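PDB 2BWQ: regulating synaptic membrane exocytosis protein 2 from Rattus norvegicus, which probably helps to organise neurotransmitter release at the presynaptic membrane as a Rab3-interacting protein, represented here by its C2A domain. Local coordinates for residues 55-60 with 72-77; 4-9 with 26-31; 10-15 with 119-124. All coordinates share one frame; numbering follows the deposited sequence. Where two conformers were deposited one is given.

All three contacts belong to one two-sheet C2 sandwich, and each is partly buried. Contact 2 has the most buried members, five of eleven touching residues, and contact 3 has two of nine. Contacts 2 and 3 share strand 6-14: contact 2 pairs its start with strand 19-28, whereas contact 3 brings its far end against the approach to strand 123-127. The two touch where Ile9 meets His124, though their centres are 19 Å apart. Contact 1 instead spans the two sheets along one margin, its centre 18 Å from that of contact 2. Direct backbone bonds dominate contact 2, side chains bridge contact 1, and waters with a salt bridge supplement contact 3.

Contact 1: residues 55-60 with 72-77; sequences NKRRTK and QTFIYS
Two hydrogen bonds with firm geometry link Arg57 and Gln72 to the opposing backbone. Arg57 NH2 donates to Ile75 O at 2.9 Å, the carbonyl oxygen lying near the guanidinium plane. The other terminal nitrogen, NH1, turns back to Lys56 O (2.9 Å) and also reaches Lys54 O, which should fix the rotation of the flat group. At the far end Lys60 N donates to Gln72 OE1 (2.9 Å) in the amide plane, on a lone pair. Tyr76 OH donates to Asn55 O in one of two deposited conformers, and that bond is tentative. Water 1 accepts from both Arg57 NH2 and Ser77 N.

The segments are margins of different sheets in the C2 beta-sandwich: strands 56-58 and 69-76 run antiparallel at 174°, but their axes stay 8.6 Å apart, too far for backbone pairing, and side chains span the gap.

Apolar contact centres on Phe74. Arg57 CB sits over one ring face in a CH-pi contact, 3.7 Å from the ring centroid; the chain then bends at chi2 (-65°), which places NH2 at Ile75 O. Thr59 CG2 meets Phe74 CZ at 3.8 Å, the two side chains crossing at about a right angle.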
# COMPACT_ATOMS: atom_id res chain seq x y z
N ASN A 55 -7.25 -2.74 11.73
CA ASN A 55 -7.29 -2.19 10.36
C ASN A 55 -5.88 -1.88 9.84
O ASN A 55 -5.72 -1.33 8.72
CB ASN A 55 -8.21 -0.97 10.36
CG ASN A 55 -9.68 -1.36 10.39
OD1 ASN A 55 -10.01 -2.49 9.99
ND2 ASN A 55 -10.57 -0.49 10.92
N LYS A 56 -4.86 -2.27 10.57
CA LYS A 56 -3.47 -1.95 10.26
C LYS A 56 -2.75 -3.19 9.73
O LYS A 56 -2.86 -4.27 10.32
CB LYS A 56 -2.74 -1.38 11.49
CG LYS A 56 -1.32 -1.00 11.19
CD LYS A 56 -0.58 -0.39 12.33
CE LYS A 56 0.88 -0.33 12.02
NZ LYS A 56 1.58 -1.34 12.86
N ARG A 57 -1.96 -3.00 8.70
CA ARG A 57 -1.06 -4.06 8.19
C ARG A 57 0.26 -3.44 7.78
O ARG A 57 0.30 -2.25 7.39
CB ARG A 57 -1.66 -4.67 6.93
CG ARG A 57 -2.99 -5.40 7.12
CD ARG A 57 -2.98 -6.65 8.00
NE ARG A 57 -4.32 -7.26 7.98
CZ ARG A 57 -5.32 -6.86 8.69
NH1 ARG A 57 -5.18 -5.90 9.61
NH2 ARG A 57 -6.51 -7.45 8.50
N ARG A 58 1.34 -4.25 7.80
CA ARG A 58 2.62 -3.74 7.38
C ARG A 58 3.36 -4.82 6.63
O ARG A 58 3.30 -5.98 7.04
CB ARG A 58 3.45 -3.43 8.65
CG ARG A 58 3.21 -2.13 9.22
CD ARG A 58 4.13 -1.82 10.42
NE ARG A 58 5.55 -2.02 10.14
CZ ARG A 58 6.53 -1.30 10.71
NH1 ARG A 58 6.24 -0.31 11.56
NH2 ARG A 58 7.80 -1.55 10.41
N THR A 59 4.07 -4.44 5.57
CA THR A 59 5.05 -5.38 4.98
C THR A 59 6.26 -5.54 5.88
O THR A 59 6.53 -4.73 6.76
CB THR A 59 5.53 -4.93 3.59
OG1 THR A 59 6.32 -3.74 3.74
CG2 THR A 59 4.38 -4.65 2.60
N LYS A 60 7.02 -6.58 5.57
CA LYS A 60 8.40 -6.66 6.07
C LYS A 60 9.24 -5.51 5.48
O LYS A 60 8.84 -4.81 4.52
CB LYS A 60 9.04 -8.01 5.74
CG LYS A 60 8.32 -9.15 6.44
CD LYS A 60 8.93 -10.51 6.04
CE LYS A 60 8.15 -11.68 6.69
NZ LYS A 60 8.59 -13.00 6.14
N GLN A 72 3.36 -9.41 -0.65
CA GLN A 72 2.57 -9.79 0.52
C GLN A 72 1.10 -9.49 0.27
O GLN A 72 0.77 -8.43 -0.28
CB GLN A 72 3.08 -9.03 1.73
CG GLN A 72 4.42 -9.63 2.25
CD GLN A 72 4.91 -8.93 3.52
OE1 GLN A 72 5.91 -8.21 3.49
NE2 GLN A 72 4.24 -9.20 4.62
N THR A 73 0.24 -10.40 0.71
CA THR A 73 -1.21 -10.25 0.57
C THR A 73 -1.82 -10.08 1.93
O THR A 73 -1.64 -10.90 2.84
CB THR A 73 -1.75 -11.45 -0.10
OG1 THR A 73 -1.29 -11.48 -1.47
CG2 THR A 73 -3.31 -11.42 -0.18
N PHE A 74 -2.53 -8.98 2.04
CA PHE A 74 -3.26 -8.64 3.24
C PHE A 74 -4.76 -8.93 3.01
O PHE A 74 -5.24 -8.69 1.91
CB PHE A 74 -3.09 -7.18 3.60
CG PHE A 74 -1.65 -6.68 3.69
CD1 PHE A 74 -0.57 -7.50 4.05
CD2 PHE A 74 -1.42 -5.34 3.51
CE1 PHE A 74 0.74 -6.90 4.16
CE2 PHE A 74 -0.13 -4.76 3.64
CZ PHE A 74 0.91 -5.57 3.97
N ILE A 75 -5.47 -9.33 4.04
CA ILE A 75 -6.88 -9.65 3.92
C ILE A 75 -7.62 -8.85 4.99
O ILE A 75 -7.30 -8.98 6.19
CB ILE A 75 -7.20 -11.14 4.09
CG1 ILE A 75 -6.51 -11.96 2.98
CG2 ILE A 75 -8.73 -11.32 4.07
CD1 ILE A 75 -7.10 -13.31 2.76
N TYR A 76 -8.56 -8.03 4.55
CA TYR A 76 -9.38 -7.23 5.45
C TYR A 76 -10.72 -7.95 5.53
O TYR A 76 -11.29 -8.32 4.51
CB TYR A 76 -9.47 -5.80 4.93
CG TYR A 76 -8.23 -4.97 5.26
CD1 TYR A 76 -7.88 -4.73 6.57
CD2 TYR A 76 -7.44 -4.39 4.24
CE1 TYR A 76 -6.75 -3.95 6.90
CE2 TYR A 76 -6.31 -3.61 4.55
CZ TYR A 76 -5.97 -3.38 5.90
OH TYR A 76 -4.86 -2.61 6.22
N SER A 77 -11.26 -8.17 6.73
CA SER A 77 -12.56 -8.78 6.83
C SER A 77 -13.13 -8.46 8.20
O SER A 77 -12.33 -8.40 9.14
CB SER A 77 -12.40 -10.29 6.78
OG SER A 77 -13.64 -11.00 7.01
O HOH W 1 -9.45 -7.10 8.91

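Contact 2: residues 4-9 with 26-31; sequences SGQLSI and GAKDLP
The carboxamide of Gln6 has the aliphatic end of Lys28 over one face: Lys28 CE stands 3.9 Å from Gln6 CD, almost straight above it. The two side chains lie side by side and point the same way. Lys28 reaches this place because its CG sits between the backbone N and the carbonyl carbon (chi1 64°), after which the chain is fully extended. Water 2 links the polar ends, donating to Gln6 OE1 and accepting from Lys28 NZ at 2.9 Å; it is displaced from the amide plane toward the side on which the lysine lies.

Beneath this pair the backbones make an antiparallel match. Gln6 and Lys28 form a hydrogen-bonded pair, Gln6 N donating to Lys28 O and Lys28 N to Gln6 O, each at 2.9 Å. Next comes the non-hydrogen-bonded pair Leu7-Ala27, where Ala27 CA approaches Gln6 O at 3.1 Å in a CA-H...O contact. Just before the strand, Gly5 keeps the backbones close, its CA 3.2 Å from Lys28 O, and its positive phi of 96° suits a residue without a side chain.

This is the open end of the hairpin of strands 6-14 and 19-28. Strand 123-127 flanks strand 6-14 on its other edge, where Leu7 bonds Tyr126 through the backbone. Ile9 and Leu30 meet the second sheet, touching Ile91 and Leu93 of strand 88-95.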
# COMPACT_ATOMS: atom_id res chain seq x y z
N SER A 4 9.69 10.39 -7.05
CA SER A 4 9.37 9.81 -5.74
C SER A 4 9.17 8.29 -5.82
O SER A 4 9.20 7.61 -4.80
CB SER A 4 8.12 10.46 -5.14
OG SER A 4 8.36 11.82 -4.78
N GLY A 5 8.96 7.77 -7.02
CA GLY A 5 8.76 6.32 -7.14
C GLY A 5 7.29 5.94 -7.15
O GLY A 5 6.36 6.75 -6.99
N GLN A 6 7.13 4.64 -7.33
CA GLN A 6 5.77 4.10 -7.54
C GLN A 6 5.65 2.77 -6.83
O GLN A 6 6.64 2.05 -6.67
CB GLN A 6 5.47 3.91 -9.01
CG GLN A 6 5.59 5.19 -9.85
CD GLN A 6 5.13 5.02 -11.27
OE1 GLN A 6 4.25 4.21 -11.57
NE2 GLN A 6 5.72 5.83 -12.17
N LEU A 7 4.40 2.41 -6.53
CA LEU A 7 4.09 1.17 -5.82
C LEU A 7 3.10 0.32 -6.59
O LEU A 7 2.06 0.85 -7.04
CB LEU A 7 3.44 1.51 -4.48
CG LEU A 7 3.25 0.30 -3.57
CD1 LEU A 7 4.57 -0.44 -3.18
CD2 LEU A 7 2.53 0.71 -2.30
N SER A 8 3.39 -0.97 -6.77
CA SER A 8 2.52 -1.89 -7.49
C SER A 8 1.65 -2.61 -6.51
O SER A 8 2.12 -3.26 -5.59
CB SER A 8 3.36 -2.85 -8.27
OG SER A 8 2.52 -3.81 -8.92
N ILE A 9 0.32 -2.44 -6.69
CA ILE A 9 -0.69 -2.93 -5.73
C ILE A 9 -1.79 -3.61 -6.54
O ILE A 9 -2.17 -3.11 -7.62
CB ILE A 9 -1.34 -1.69 -5.03
CG1 ILE A 9 -0.29 -0.92 -4.23
CG2 ILE A 9 -2.43 -2.15 -4.04
CD1 ILE A 9 -0.77 0.46 -3.72
N GLY A 26 5.53 -4.58 -4.97
CA GLY A 26 6.88 -3.97 -4.92
C GLY A 26 6.81 -2.54 -5.28
O GLY A 26 5.73 -2.02 -5.59
N ALA A 27 7.96 -1.87 -5.20
CA ALA A 27 8.06 -0.47 -5.58
C ALA A 27 9.22 -0.31 -6.54
O ALA A 27 10.11 -1.17 -6.57
CB ALA A 27 8.32 0.38 -4.32
N LYS A 28 9.14 0.72 -7.35
CA LYS A 28 10.28 1.04 -8.22
C LYS A 28 10.57 2.50 -8.11
O LYS A 28 9.75 3.33 -7.66
CB LYS A 28 9.94 0.70 -9.66
CG LYS A 28 8.82 1.51 -10.25
CD LYS A 28 8.56 1.18 -11.73
CE LYS A 28 7.38 1.95 -12.30
NZ LYS A 28 7.18 1.55 -13.72
N ASP A 29 11.80 2.80 -8.59
CA ASP A 29 12.29 4.19 -8.72
C ASP A 29 12.27 4.99 -7.39
O ASP A 29 12.00 6.19 -7.37
CB ASP A 29 11.51 4.94 -9.83
CG ASP A 29 11.63 4.30 -11.21
OD1 ASP A 29 12.64 3.60 -11.51
OD2 ASP A 29 10.73 4.48 -12.07
N LEU A 30 12.50 4.30 -6.26
CA LEU A 30 12.56 5.03 -4.96
C LEU A 30 13.75 5.98 -4.98
O LEU A 30 14.78 5.64 -5.57
CB LEU A 30 12.70 4.09 -3.76
CG LEU A 30 11.51 3.10 -3.55
CD1 LEU A 30 11.61 2.30 -2.22
CD2 LEU A 30 10.12 3.86 -3.74
N PRO A 31 13.64 7.16 -4.39
CA PRO A 31 14.77 8.08 -4.30
C PRO A 31 15.81 7.54 -3.31
O PRO A 31 15.47 7.10 -2.19
CB PRO A 31 14.12 9.37 -3.75
CG PRO A 31 12.92 8.96 -3.03
CD PRO A 31 12.42 7.72 -3.79
O HOH W 2 4.59 2.73 -14.14

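Contact 3: residues 10-15 with 119-124; sequences KLWFDK and LDDEPH
Where the chain turns into the last strand of the C2 beta-sandwich, an Asx turn at Asp120 lies beside strand 6-14, and Asp121 N within it donates across the contact to Leu11 O (2.9 Å, N-H...O angle 143°). The turn is closed by Glu122 N, which donates to Asp120 OD1 at 2.9 Å, meeting the carboxylate from above its plane. Residues 119-122 meet residues 10-13 of strand 6-14 through this one direct backbone bond and two waters, and Asp121 itself adopts a left-handed backbone conformation.

The waters take up other positions between the backbones. Water 4 accepts from Phe13 N and donates to Leu119 O, each at 2.9 Å. Water 3 accepts from Leu11 N at 2.8 Å and lies beside Glu122 O, to which it can donate, although it has more acceptors in reach than protons. Each water thus spans a pair of peptide groups held too far apart to bond to each other.

Apolar side chains meet on the face that turns inward. Leu119 branches, CD2 going to Leu11 CB at 3.7 Å while CD1 comes near Phe13 CB. Leu119 also rests on Leu20 of strand 19-28 and on Phe84, and the ring of Phe84 meets Phe13 edge-to-face.

The outer face is more polar. Trp12 CB lies 3.5 Å from Asp121 OD1, the indole and carboxylate planes standing 52° apart, and Leu119 O is at the indole edge. Lys10 leaves its strand with CG anti to the backbone N, and its CD passes 3.4 Å from Asp121 O. Bends at chi3 and chi4 then bring Lys10 NZ to Asp121 OD1 in a salt bridge of 2.8 Å, approaching on the syn side and 31° out of the carboxylate plane.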
# COMPACT_ATOMS: atom_id res chain seq x y z
N LYS A 10 -2.28 -4.74 -6.05
CA LYS A 10 -3.40 -5.46 -6.66
C LYS A 10 -4.53 -5.52 -5.66
O LYS A 10 -4.33 -5.89 -4.46
CB LYS A 10 -2.93 -6.88 -7.02
CG LYS A 10 -4.02 -7.83 -7.60
CD LYS A 10 -3.34 -9.09 -8.12
CE LYS A 10 -3.10 -10.20 -7.16
NZ LYS A 10 -4.31 -10.83 -6.64
N LEU A 11 -5.74 -5.16 -6.09
CA LEU A 11 -6.92 -5.10 -5.20
C LEU A 11 -8.01 -6.01 -5.72
O LEU A 11 -8.28 -6.00 -6.93
CB LEU A 11 -7.45 -3.67 -5.17
CG LEU A 11 -6.49 -2.57 -4.73
CD1 LEU A 11 -7.13 -1.20 -4.84
CD2 LEU A 11 -6.06 -2.79 -3.24
N TRP A 12 -8.72 -6.65 -4.80
CA TRP A 12 -9.88 -7.39 -5.22
C TRP A 12 -10.84 -7.50 -4.03
O TRP A 12 -10.40 -7.82 -2.93
CB TRP A 12 -9.46 -8.79 -5.69
CG TRP A 12 -10.62 -9.64 -6.14
CD1 TRP A 12 -11.48 -9.42 -7.22
CD2 TRP A 12 -11.01 -10.80 -5.50
NE1 TRP A 12 -12.44 -10.43 -7.20
CE2 TRP A 12 -12.18 -11.28 -6.16
CE3 TRP A 12 -10.52 -11.50 -4.41
CZ2 TRP A 12 -12.83 -12.44 -5.75
CZ3 TRP A 12 -11.18 -12.64 -3.98
CH2 TRP A 12 -12.31 -13.08 -4.64
N PHE A 13 -12.11 -7.38 -4.33
CA PHE A 13 -13.15 -7.60 -3.31
C PHE A 13 -13.90 -8.90 -3.57
O PHE A 13 -14.37 -9.11 -4.68
CB PHE A 13 -14.09 -6.41 -3.31
CG PHE A 13 -15.26 -6.58 -2.35
CD1 PHE A 13 -15.04 -6.71 -0.98
CD2 PHE A 13 -16.58 -6.61 -2.83
CE1 PHE A 13 -16.08 -6.91 -0.09
CE2 PHE A 13 -17.66 -6.80 -1.93
CZ PHE A 13 -17.37 -6.92 -0.56
N ASP A 14 -13.96 -9.75 -2.56
CA ASP A 14 -14.69 -10.97 -2.65
C ASP A 14 -16.11 -10.71 -2.10
O ASP A 14 -16.30 -10.65 -0.84
CB ASP A 14 -13.99 -12.03 -1.85
CG ASP A 14 -14.73 -13.37 -1.85
OD1 ASP A 14 -15.88 -13.44 -2.31
OD2 ASP A 14 -14.20 -14.31 -1.28
N LYS A 15 -17.10 -10.46 -2.97
CA LYS A 15 -18.44 -9.97 -2.54
C LYS A 15 -19.28 -10.99 -1.81
O LYS A 15 -20.17 -10.60 -1.04
CB LYS A 15 -19.23 -9.40 -3.72
CG LYS A 15 -19.78 -10.45 -4.71
CD LYS A 15 -20.40 -9.78 -5.95
CE LYS A 15 -19.78 -8.40 -6.24
NZ LYS A 15 -19.87 -8.01 -7.68
N LEU A 119 -10.84 -2.50 -8.43
CA LEU A 119 -11.02 -3.82 -7.79
C LEU A 119 -11.09 -4.92 -8.83
O LEU A 119 -12.04 -5.72 -8.82
CB LEU A 119 -12.30 -3.77 -6.95
CG LEU A 119 -12.24 -2.69 -5.86
CD1 LEU A 119 -13.55 -2.65 -5.08
CD2 LEU A 119 -11.11 -2.94 -4.88
N ASP A 120 -10.10 -4.97 -9.69
CA ASP A 120 -10.11 -5.83 -10.87
C ASP A 120 -9.15 -6.99 -10.70
O ASP A 120 -9.01 -7.77 -11.63
CB ASP A 120 -9.75 -4.99 -12.09
CG ASP A 120 -8.37 -4.33 -11.98
OD1 ASP A 120 -7.63 -4.59 -10.99
OD2 ASP A 120 -7.97 -3.62 -12.94
N ASP A 121 -8.59 -7.19 -9.51
CA ASP A 121 -7.62 -8.28 -9.27
C ASP A 121 -6.42 -8.23 -10.19
O ASP A 121 -5.84 -9.33 -10.42
CB ASP A 121 -8.29 -9.67 -9.30
CG ASP A 121 -7.47 -10.68 -8.60
OD1 ASP A 121 -6.89 -10.38 -7.55
OD2 ASP A 121 -7.35 -11.84 -9.10
N GLU A 122 -6.08 -7.07 -10.72
CA GLU A 122 -4.87 -6.90 -11.50
C GLU A 122 -3.87 -6.00 -10.80
O GLU A 122 -4.29 -5.06 -10.14
CB GLU A 122 -5.19 -6.26 -12.87
CG GLU A 122 -6.03 -7.19 -13.80
CD GLU A 122 -5.26 -8.35 -14.45
OE1 GLU A 122 -4.09 -8.55 -14.14
OE2 GLU A 122 -5.88 -9.04 -15.34
N PRO A 123 -2.58 -6.14 -10.99
CA PRO A 123 -1.63 -5.19 -10.48
C PRO A 123 -1.68 -3.87 -11.26
O PRO A 123 -1.85 -3.87 -12.49
CB PRO A 123 -0.25 -5.89 -10.71
CG PRO A 123 -0.54 -6.78 -11.87
CD PRO A 123 -1.97 -7.21 -11.81
N HIS A 124 -1.55 -2.78 -10.48
CA HIS A 124 -1.44 -1.46 -11.07
C HIS A 124 -0.38 -0.68 -10.32
O HIS A 124 -0.18 -0.87 -9.13
CB HIS A 124 -2.80 -0.75 -10.94
CG HIS A 124 -3.84 -1.33 -11.83
ND1 HIS A 124 -4.94 -2.07 -11.45
CD2 HIS A 124 -3.88 -1.28 -13.18
CE1 HIS A 124 -5.62 -2.43 -12.54
NE2 HIS A 124 -4.98 -1.99 -13.58
O HOH W 3 -6.14 -3.87 -8.56
O HOH W 4 -13.71 -6.87 -6.73